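Local coordinates for protein hydroquinone dioxygenase small subunit (Pseudomonas sp., PDB 4ZXA) that is the small, cupin-fold subunit of a two-subunit hydroquinone 1,2-dioxygenase that probably takes part in ring-cleaving oxidation of hydroquinone, at residues Q71-F82 with C130-E141. Sequence-based numbering, arbitrary orientation.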
ATOM      1  N   GLN A  71      36.612  35.118  12.848  1.00 40.25           N
ATOM      2  CA  GLN A  71      36.882  34.515  14.142  1.00 35.79           C
ATOM      3  C   GLN A  71      35.797  34.914  15.119  1.00 40.59           C
ATOM      4  O   GLN A  71      35.500  36.099  15.252  1.00 43.50           O
ATOM      5  CB  GLN A  71      38.225  34.992  14.651  1.00 30.96           C
ATOM      6  CG  GLN A  71      38.713  34.314  15.898  1.00 40.58           C
ATOM      7  CD  GLN A  71      39.843  35.099  16.540  1.00 44.34           C
ATOM      8  OE1 GLN A  71      39.689  36.288  16.838  1.00 37.70           O
ATOM      9  NE2 GLN A  71      40.989  34.446  16.743  1.00 37.12           N
ATOM     10  N   SER A  72      35.193  33.931  15.790  1.00 38.97           N
ATOM     11  CA  SER A  72      34.156  34.207  16.790  1.00 36.12           C
ATOM     12  C   SER A  72      34.757  34.693  18.111  1.00 34.76           C
ATOM     13  O   SER A  72      35.963  34.575  18.334  1.00 29.42           O
ATOM     14  CB  SER A  72      33.333  32.947  17.073  1.00 34.24           C
ATOM     15  OG  SER A  72      34.042  32.065  17.941  1.00 29.66           O
ATOM     16  N   PRO A  73      33.906  35.250  18.986  1.00 31.22           N
ATOM     17  CA  PRO A  73      34.254  35.478  20.393  1.00 33.38           C
ATOM     18  C   PRO A  73      34.482  34.144  21.091  1.00 34.15           C
ATOM     19  O   PRO A  73      33.952  33.129  20.620  1.00 30.34           O
ATOM     20  CB  PRO A  73      32.989  36.129  20.969  1.00 31.07           C
ATOM     21  CG  PRO A  73      32.295  36.728  19.804  1.00 37.28           C
ATOM     22  CD  PRO A  73      32.612  35.847  18.621  1.00 32.46           C
ATOM     23  N   TRP A  74      35.253  34.138  22.176  1.00 26.82           N
ATOM     24  CA  TRP A  74      35.302  32.961  23.039  1.00 35.39           C
ATOM     25  C   TRP A  74      33.925  32.700  23.685  1.00 34.87           C
ATOM     26  O   TRP A  74      33.315  33.599  24.287  1.00 31.14           O
ATOM     27  CB  TRP A  74      36.352  33.102  24.141  1.00 30.06           C
ATOM     28  CG  TRP A  74      37.780  32.969  23.720  1.00 37.26           C
ATOM     29  CD1 TRP A  74      38.687  33.987  23.560  1.00 36.63           C
ATOM     30  CD2 TRP A  74      38.493  31.750  23.444  1.00 38.69           C
ATOM     31  NE1 TRP A  74      39.911  33.474  23.197  1.00 34.03           N
ATOM     32  CE2 TRP A  74      39.823  32.108  23.121  1.00 37.68           C
ATOM     33  CE3 TRP A  74      38.138  30.396  23.430  1.00 33.32           C
ATOM     34  CZ2 TRP A  74      40.794  31.160  22.792  1.00 37.11           C
ATOM     35  CZ3 TRP A  74      39.107  29.456  23.104  1.00 36.69           C
ATOM     36  CH2 TRP A  74      40.418  29.843  22.788  1.00 41.48           C
ATOM     37  N   PHE A  75      33.453  31.461  23.552  1.00 34.32           N
ATOM     38  CA  PHE A  75      32.156  31.042  24.079  1.00 31.16           C
ATOM     39  C   PHE A  75      32.352  30.044  25.220  1.00 33.73           C
ATOM     40  O   PHE A  75      33.358  29.327  25.274  1.00 34.55           O
ATOM     41  CB  PHE A  75      31.336  30.353  22.991  1.00 26.65           C
ATOM     42  CG  PHE A  75      30.929  31.247  21.865  1.00 25.15           C
ATOM     43  CD1 PHE A  75      30.129  32.354  22.095  1.00 30.33           C
ATOM     44  CD2 PHE A  75      31.311  30.956  20.567  1.00 22.04           C
ATOM     45  CE1 PHE A  75      29.726  33.170  21.043  1.00 30.19           C
ATOM     46  CE2 PHE A  75      30.913  31.760  19.508  1.00 22.76           C
ATOM     47  CZ  PHE A  75      30.122  32.870  19.742  1.00 26.57           C
ATOM     48  N   THR A  76      31.384  29.978  26.122  1.00 28.23           N
ATOM     49  CA  THR A  76      31.427  28.956  27.148  1.00 29.45           C
ATOM     50  C   THR A  76      30.030  28.657  27.707  1.00 28.67           C
ATOM     51  O   THR A  76      29.106  29.471  27.589  1.00 26.83           O
ATOM     52  CB  THR A  76      32.354  29.379  28.300  1.00 28.85           C
ATOM     53  OG1 THR A  76      32.786  28.219  29.034  1.00 24.60           O
ATOM     54  CG2 THR A  76      31.629  30.367  29.227  1.00 22.33           C
ATOM     55  N   ALA A  77      29.887  27.491  28.324  1.00 24.23           N
ATOM     56  CA  ALA A  77      28.632  27.139  28.974  1.00 28.59           C
ATOM     57  C   ALA A  77      28.889  26.199  30.131  1.00 30.69           C
ATOM     58  O   ALA A  77      29.973  25.629  30.245  1.00 28.05           O
ATOM     59  CB  ALA A  77      27.657  26.505  27.980  1.00 28.72           C
ATOM     60  N   ALA A  78      27.879  26.036  30.981  1.00 33.45           N
ATOM     61  CA  ALA A  78      27.998  25.187  32.155  1.00 32.57           C
ATOM     62  C   ALA A  78      27.627  23.746  31.831  1.00 28.35           C
ATOM     63  O   ALA A  78      27.785  22.858  32.662  1.00 30.62           O
ATOM     64  CB  ALA A  78      27.130  25.726  33.291  1.00 30.19           C
ATOM     65  N   HIS A  79      27.130  23.516  30.620  1.00 33.54           N
ATOM     66  CA  HIS A  79      26.752  22.163  30.190  1.00 33.35           C
ATOM     67  C   HIS A  79      27.324  21.867  28.813  1.00 26.74           C
ATOM     68  O   HIS A  79      27.769  22.772  28.120  1.00 32.54           O
ATOM     69  CB  HIS A  79      25.241  22.054  30.137  1.00 25.10           C
ATOM     70  CG  HIS A  79      24.615  23.114  29.300  1.00 26.63           C
ATOM     71  ND1 HIS A  79      24.686  23.112  27.922  1.00 27.41           N
ATOM     72  CD2 HIS A  79      23.934  24.235  29.641  1.00 28.86           C
ATOM     73  CE1 HIS A  79      24.059  24.174  27.452  1.00 30.15           C
ATOM     74  NE2 HIS A  79      23.600  24.877  28.475  1.00 27.77           N
ATOM     75  N   ASP A  80      27.315  20.606  28.411  1.00 29.58           N
ATOM     76  CA  ASP A  80      27.721  20.245  27.054  1.00 23.86           C
ATOM     77  C   ASP A  80      26.923  20.962  25.957  1.00 28.26           C
ATOM     78  O   ASP A  80      25.716  21.225  26.100  1.00 32.05           O
ATOM     79  CB  ASP A  80      27.582  18.749  26.848  1.00 25.91           C
ATOM     80  CG  ASP A  80      28.595  17.957  27.638  1.00 29.15           C
ATOM     81  OD1 ASP A  80      29.661  18.518  27.946  1.00 27.15           O
ATOM     82  OD2 ASP A  80      28.329  16.771  27.938  1.00 30.47           O
ATOM     83  N   GLU A  81      27.612  21.264  24.859  1.00 27.53           N
ATOM     84  CA  GLU A  81      27.003  21.780  23.630  1.00 21.44           C
ATOM     85  C   GLU A  81      27.591  21.010  22.461  1.00 20.71           C
ATOM     86  O   GLU A  81      28.587  20.297  22.612  1.00 22.32           O
ATOM     87  CB  GLU A  81      27.295  23.272  23.452  1.00 21.86           C
ATOM     88  CG  GLU A  81      26.559  24.175  24.418  1.00 22.96           C
ATOM     89  CD  GLU A  81      27.155  25.571  24.470  1.00 30.60           C
ATOM     90  OE1 GLU A  81      28.369  25.687  24.744  1.00 27.97           O
ATOM     91  OE2 GLU A  81      26.415  26.556  24.244  1.00 29.44           O
ATOM     92  N   PHE A  82      26.992  21.145  21.288  1.00 18.97           N
ATOM     93  CA  PHE A  82      27.519  20.441  20.134  1.00 19.56           C
ATOM     94  C   PHE A  82      27.472  21.319  18.901  1.00 19.87           C
ATOM     95  O   PHE A  82      26.611  22.187  18.787  1.00 22.63           O
ATOM     96  CB  PHE A  82      26.719  19.167  19.898  1.00 19.84           C
ATOM     97  CG  PHE A  82      26.736  18.226  21.054  1.00 21.40           C
ATOM     98  CD1 PHE A  82      27.729  17.264  21.162  1.00 21.89           C
ATOM     99  CD2 PHE A  82      25.766  18.304  22.045  1.00 21.52           C
ATOM    100  CE1 PHE A  82      27.754  16.379  22.237  1.00 25.60           C
ATOM    101  CE2 PHE A  82      25.784  17.438  23.127  1.00 22.62           C
ATOM    102  CZ  PHE A  82      26.778  16.465  23.226  1.00 25.34           C
ATOM    103  N   CYS A 130      31.547  18.059  16.447  1.00 20.40           N
ATOM    104  CA  CYS A 130      32.399  17.950  17.610  1.00 23.84           C
ATOM    105  C   CYS A 130      31.618  18.245  18.889  1.00 23.61           C
ATOM    106  O   CYS A 130      30.601  18.950  18.871  1.00 21.76           O
ATOM    107  CB  CYS A 130      33.620  18.878  17.496  1.00 29.83           C
ATOM    108  SG  CYS A 130      33.274  20.597  17.889  1.00 37.30           S
ATOM    109  N   LEU A 131      32.111  17.694  19.994  1.00 26.34           N
ATOM    110  CA  LEU A 131      31.626  18.033  21.330  1.00 29.79           C
ATOM    111  C   LEU A 131      32.212  19.385  21.781  1.00 29.49           C
ATOM    112  O   LEU A 131      33.388  19.675  21.565  1.00 29.10           O
ATOM    113  CB  LEU A 131      32.007  16.920  22.321  1.00 28.53           C
ATOM    114  CG  LEU A 131      31.967  17.139  23.843  1.00 29.48           C
ATOM    115  CD1 LEU A 131      30.564  17.466  24.349  1.00 30.49           C
ATOM    116  CD2 LEU A 131      32.492  15.906  24.548  1.00 24.43           C
ATOM    117  N   LEU A 132      31.368  20.217  22.376  1.00 26.89           N
ATOM    118  CA  LEU A 132      31.816  21.424  23.045  1.00 28.43           C
ATOM    119  C   LEU A 132      31.676  21.190  24.548  1.00 29.45           C
ATOM    120  O   LEU A 132      30.647  21.516  25.137  1.00 24.44           O
ATOM    121  CB  LEU A 132      30.967  22.613  22.601  1.00 24.14           C
ATOM    122  CG  LEU A 132      30.972  22.819  21.082  1.00 23.31           C
ATOM    123  CD1 LEU A 132      29.912  23.831  20.671  1.00 24.02           C
ATOM    124  CD2 LEU A 132      32.359  23.242  20.580  1.00 23.56           C
ATOM    125  N   PRO A 133      32.721  20.623  25.173  1.00 30.45           N
ATOM    126  CA  PRO A 133      32.678  20.137  26.560  1.00 28.85           C
ATOM    127  C   PRO A 133      32.297  21.243  27.537  1.00 37.26           C
ATOM    128  O   PRO A 133      32.764  22.389  27.396  1.00 31.95           O
ATOM    129  CB  PRO A 133      34.118  19.694  26.839  1.00 21.20           C
ATOM    130  CG  PRO A 133      34.780  19.599  25.485  1.00 33.03           C
ATOM    131  CD  PRO A 133      34.082  20.599  24.613  1.00 26.02           C
ATOM    132  N   ALA A 134      31.463  20.903  28.519  1.00 27.98           N
ATOM    133  CA  ALA A 134      31.092  21.860  29.545  1.00 31.19           C
ATOM    134  C   ALA A 134      32.331  22.267  30.326  1.00 32.84           C
ATOM    135  O   ALA A 134      33.175  21.423  30.657  1.00 31.76           O
ATOM    136  CB  ALA A 134      30.037  21.269  30.488  1.00 31.12           C
ATOM    137  N   GLY A 135      32.436  23.561  30.617  1.00 29.09           N
ATOM    138  CA  GLY A 135      33.529  24.069  31.423  1.00 39.48           C
ATOM    139  C   GLY A 135      34.781  24.330  30.602  1.00 43.88           C
ATOM    140  O   GLY A 135      35.916  24.348  31.120  1.00 46.12           O
ATOM    141  N   SER A 136      34.579  24.519  29.306  1.00 32.18           N
ATOM    142  CA  SER A 136      35.678  24.864  28.437  1.00 31.99           C
ATOM    143  C   SER A 136      35.281  26.156  27.763  1.00 34.64           C
ATOM    144  O   SER A 136      34.107  26.527  27.767  1.00 34.79           O
ATOM    145  CB  SER A 136      35.910  23.776  27.404  1.00 30.02           C
ATOM    146  OG  SER A 136      34.938  23.870  26.383  1.00 34.64           O
ATOM    147  N   ALA A 137      36.262  26.871  27.229  1.00 34.61           N
ATOM    148  CA  ALA A 137      35.957  27.987  26.349  1.00 34.81           C
ATOM    149  C   ALA A 137      36.304  27.517  24.948  1.00 33.35           C
ATOM    150  O   ALA A 137      37.241  26.732  24.764  1.00 31.80           O
ATOM    151  CB  ALA A 137      36.759  29.213  26.728  1.00 34.87           C
ATOM    152  N   TYR A 138      35.539  27.963  23.962  1.00 30.41           N
ATOM    153  CA  TYR A 138      35.787  27.515  22.602  1.00 30.76           C
ATOM    154  C   TYR A 138      35.614  28.663  21.626  1.00 29.85           C
ATOM    155  O   TYR A 138      34.792  29.550  21.845  1.00 33.19           O
ATOM    156  CB  TYR A 138      34.886  26.319  22.248  1.00 29.97           C
ATOM    157  CG  TYR A 138      33.412  26.601  22.364  1.00 24.78           C
ATOM    158  CD1 TYR A 138      32.744  26.408  23.561  1.00 27.77           C
ATOM    159  CD2 TYR A 138      32.685  27.063  21.272  1.00 26.07           C
ATOM    160  CE1 TYR A 138      31.382  26.666  23.674  1.00 29.67           C
ATOM    161  CE2 TYR A 138      31.320  27.322  21.367  1.00 31.48           C
ATOM    162  CZ  TYR A 138      30.666  27.123  22.571  1.00 32.06           C
ATOM    163  OH  TYR A 138      29.306  27.388  22.689  1.00 27.54           O
ATOM    164  N   ARG A 139      36.406  28.651  20.559  1.00 34.23           N
ATOM    165  CA  ARG A 139      36.419  29.745  19.587  1.00 33.19           C
ATOM    166  C   ARG A 139      36.422  29.193  18.163  1.00 30.61           C
ATOM    167  O   ARG A 139      37.091  28.199  17.877  1.00 28.35           O
ATOM    168  CB  ARG A 139      37.646  30.637  19.824  1.00 38.14           C
ATOM    169  CG  ARG A 139      37.654  31.954  19.046  1.00 41.87           C
ATOM    170  CD  ARG A 139      38.671  32.942  19.611  1.00 38.26           C
ATOM    171  NE  ARG A 139      40.050  32.477  19.455  1.00 49.48           N
ATOM    172  CZ  ARG A 139      41.126  33.245  19.642  1.00 49.40           C
ATOM    173  NH1 ARG A 139      40.987  34.521  19.995  1.00 43.35           N
ATOM    174  NH2 ARG A 139      42.344  32.741  19.475  1.00 40.31           N
ATOM    175  N   PHE A 140      35.654  29.837  17.288  1.00 28.90           N
ATOM    176  CA  PHE A 140      35.504  29.418  15.896  1.00 30.31           C
ATOM    177  C   PHE A 140      36.381  30.243  14.936  1.00 40.88           C
ATOM    178  O   PHE A 140      36.381  31.480  14.989  1.00 39.21           O
ATOM    179  CB  PHE A 140      34.042  29.570  15.471  1.00 31.73           C
ATOM    180  CG  PHE A 140      33.079  28.653  16.196  1.00 35.44           C
ATOM    181  CD1 PHE A 140      33.322  27.294  16.298  1.00 37.34           C
ATOM    182  CD2 PHE A 140      31.916  29.158  16.759  1.00 36.23           C
ATOM    183  CE1 PHE A 140      32.426  26.462  16.950  1.00 37.40           C
ATOM    184  CE2 PHE A 140      31.020  28.331  17.418  1.00 30.89           C
ATOM    185  CZ  PHE A 140      31.274  26.987  17.512  1.00 31.15           C
ATOM    186  N   GLU A 141      37.102  29.549  14.054  1.00 41.92           N
ATOM    187  CA  GLU A 141      37.933  30.167  13.013  1.00 40.47           C
ATOM    188  C   GLU A 141      37.457  29.764  11.622  1.00 39.61           C
ATOM    189  O   GLU A 141      37.430  28.580  11.303  1.00 39.25           O
ATOM    190  CB  GLU A 141      39.374  29.677  13.128  1.00 40.85           C
ATOM    191  CG  GLU A 141      40.096  30.087  14.383  1.00 55.69           C
ATOM    192  CD  GLU A 141      40.367  31.572  14.425  1.00 57.81           C
ATOM    193  OE1 GLU A 141      40.053  32.272  13.426  1.00 53.33           O
ATOM    194  OE2 GLU A 141      40.886  32.030  15.468  1.00 54.61           O
TER
HETATM  195  O   HOH W   1      30.048  24.273  26.057  1.00 26.85           O
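Glu81 OE1 accepts the hydroxyl proton of Tyr138, OH to OE1 2.8 Å, from above the carboxylate plane, and a bond from a water that also reaches Leu132 O. Gln150 also bonds the phenol oxygen, and Thr152 holds Glu81 OE2. Phe75 CB lies 3.6 Å from the centroid of the Tyr138 ring as a CH-pi contact, with Leu132 CD2 over the opposite face; Tyr138 CG between backbone N and carbonyl carbon (chi1 59°) slots the ring between them. Replacing Tyr138 with alanine is likely to leave Glu81 OE1 without its phenol donor and open a gap between Phe75 CB and Leu132 CD2.

Nearer the surface, the Arg139 guanidinium lies between Trp74 NE1 and Gln71 NE2, nearly parallel to the indole (17°), while it pairs with Glu93. Gln71 NE2 turns its N-H to Glu141 OE2 at 2.7 Å. Serine suits position 72 because its OG accepts the N-H of Phe140 and donates to Pro73 O, where the antiparallel pairing slips by one residue. At the turn, Asp80 OD1 accepts the N-H of Ala134; OD2 salt-bridges Arg174 of the large subunit. Without its hydroxyl and water donors, the buried Glu81 carboxylate would probably be costly to keep charged.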